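Sts-2 protein (Mus musculus, PDB 3D4I) acts through this histidine phosphatase domain as an acid-dependent phosphatase and, as a whole, probably interferes with CBL-mediated down-regulation of receptor tyrosine kinases. Local coordinates at residues A205-T210 and G222-L227. Numbering follows the deposited sequence. Where two conformers were deposited one is given.
Sequences ALDSCT and GDFAQL
The short helix 205-208 and the helix 221-229 come nearest at Asp207 and Phe224, whose CA atoms lie 7.5 Å apart, so side chains alone bridge the gap. Asp207 points toward the second helix, and its CG, anti to the backbone N (chi1 -169°), carries the carboxylate in between Phe224 and Leu227. OD2 meets the weakly positive C-H rim of the Phe224 ring near its plane, 3.3 Å from CD1, a weak but probably favourable electrostatic contact, with CB of Asp207 also at that edge, 4.0 Å from CE1. Carboxylate and ring planes are 42° apart. The other oxygen, OD1, rests 3.8 Å from CD2 of Leu227 and forms a salt bridge with NE of Arg219, which would compensate this buried charge. In this histidine phosphatase domain, helix 205-208 follows the central strand 196-201, and the contact joins it to the helix that precedes strand 236-241. Replacing Asp207 with an alanine would probably leave Arg219 without its carboxylate mate and open a gap between Phe224 and Leu227. Ser208 adds a looser touch, CB to CE1 of Phe224 at 4.5 Å, while its OG hydrogen-bonds Tyr175 OH. Tyr172 meets the Phe224 ring, and Trp271 of the second subunit packs on Leu227.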
loop_
_atom_site.group_PDB
_atom_site.type_symbol
_atom_site.label_atom_id
_atom_site.label_comp_id
_atom_site.label_asym_id
_atom_site.label_seq_id
_atom_site.Cartn_x
_atom_site.Cartn_y
_atom_site.Cartn_z
ATOM N N ALA A 205 -4.704 1.431 22.338
ATOM C CA ALA A 205 -3.607 0.787 23.040
ATOM C C ALA A 205 -2.317 1.620 23.063
ATOM O O ALA A 205 -1.483 1.429 23.956
ATOM C CB ALA A 205 -3.331 -0.610 22.460
ATOM N N LEU A 206 -2.119 2.502 22.078
ATOM C CA LEU A 206 -0.904 3.323 22.071
ATOM C C LEU A 206 -0.841 4.202 23.323
ATOM O O LEU A 206 0.247 4.557 23.764
ATOM C CB LEU A 206 -0.730 4.157 20.794
ATOM C CG LEU A 206 -0.028 3.444 19.616
ATOM C CD1 LEU A 206 -0.996 2.526 18.909
ATOM C CD2 LEU A 206 0.549 4.441 18.630
ATOM N N ASP A 207 -2.008 4.507 23.890
ATOM C CA ASP A 207 -2.104 5.218 25.168
ATOM C C ASP A 207 -2.230 4.247 26.362
ATOM O O ASP A 207 -1.438 4.290 27.319
ATOM C CB ASP A 207 -3.278 6.215 25.159
ATOM C CG ASP A 207 -3.246 7.171 26.356
ATOM O OD1 ASP A 207 -2.253 7.916 26.489
ATOM O OD2 ASP A 207 -4.211 7.214 27.147
ATOM N N SER A 208 -3.224 3.375 26.307
ATOM C CA SER A 208 -3.549 2.530 27.454
ATOM C C SER A 208 -2.519 1.448 27.784
ATOM O O SER A 208 -2.492 0.977 28.912
ATOM C CB SER A 208 -4.924 1.893 27.271
ATOM O OG SER A 208 -4.849 0.907 26.273
ATOM N N CYS A 209 -1.709 1.036 26.809
ATOM C CA CYS A 209 -0.675 0.025 27.048
ATOM C C CYS A 209 0.711 0.619 27.355
ATOM O O CYS A 209 1.667 -0.114 27.660
ATOM C CB CYS A 209 -0.634 -1.017 25.912
ATOM S SG CYS A 209 -2.162 -2.014 25.812
ATOM N N THR A 210 0.827 1.945 27.283
ATOM C CA THR A 210 2.117 2.605 27.528
ATOM C C THR A 210 2.105 3.406 28.818
ATOM O O THR A 210 3.068 3.344 29.573
ATOM C CB THR A 210 2.599 3.490 26.341
ATOM O OG1 THR A 210 1.651 4.530 26.088
ATOM C CG2 THR A 210 2.760 2.645 25.073
ATOM N N GLY A 222 -12.166 11.798 27.844
ATOM C CA GLY A 222 -12.378 12.687 26.687
ATOM C C GLY A 222 -11.080 13.021 25.984
ATOM O O GLY A 222 -11.006 13.044 24.761
ATOM N N ASP A 223 -10.054 13.271 26.791
ATOM C CA ASP A 223 -8.691 13.489 26.347
ATOM C C ASP A 223 -8.140 12.253 25.627
ATOM O O ASP A 223 -7.505 12.367 24.573
ATOM C CB ASP A 223 -7.849 13.843 27.584
ATOM C CG ASP A 223 -8.009 15.291 27.999
ATOM O OD1 ASP A 223 -8.228 16.150 27.112
ATOM O OD2 ASP A 223 -7.913 15.571 29.210
ATOM N N PHE A 224 -8.394 11.079 26.199
ATOM C CA PHE A 224 -7.985 9.789 25.598
ATOM C C PHE A 224 -8.669 9.622 24.220
ATOM O O PHE A 224 -8.006 9.394 23.217
ATOM C CB PHE A 224 -8.322 8.676 26.588
ATOM C CG PHE A 224 -8.342 7.275 26.014
ATOM C CD1 PHE A 224 -7.162 6.556 25.842
ATOM C CD2 PHE A 224 -9.558 6.643 25.747
ATOM C CE1 PHE A 224 -7.195 5.239 25.333
ATOM C CE2 PHE A 224 -9.596 5.323 25.249
ATOM C CZ PHE A 224 -8.409 4.635 25.050
ATOM N N ALA A 225 -9.983 9.813 24.173
ATOM C CA ALA A 225 -10.740 9.621 22.928
ATOM C C ALA A 225 -10.270 10.547 21.790
ATOM O O ALA A 225 -10.141 10.129 20.624
ATOM C CB ALA A 225 -12.246 9.765 23.206
ATOM N N GLN A 226 -9.984 11.797 22.135
ATOM C CA GLN A 226 -9.456 12.788 21.179
ATOM C C GLN A 226 -8.082 12.366 20.662
ATOM O O GLN A 226 -7.805 12.449 19.457
ATOM C CB GLN A 226 -9.410 14.194 21.815
ATOM C CG GLN A 226 -10.789 14.835 21.974
ATOM C CD GLN A 226 -10.843 15.985 22.969
ATOM O OE1 GLN A 226 -11.889 16.250 23.557
ATOM N NE2 GLN A 226 -9.719 16.674 23.165
ATOM N N LEU A 227 -7.256 11.831 21.566
ATOM C CA LEU A 227 -5.891 11.427 21.253
ATOM C C LEU A 227 -5.847 10.245 20.302
ATOM O O LEU A 227 -5.062 10.237 19.355
ATOM C CB LEU A 227 -5.160 11.044 22.555
ATOM C CG LEU A 227 -3.673 11.319 22.789
ATOM C CD1 LEU A 227 -3.511 12.578 23.626
ATOM C CD2 LEU A 227 -3.040 10.135 23.535
#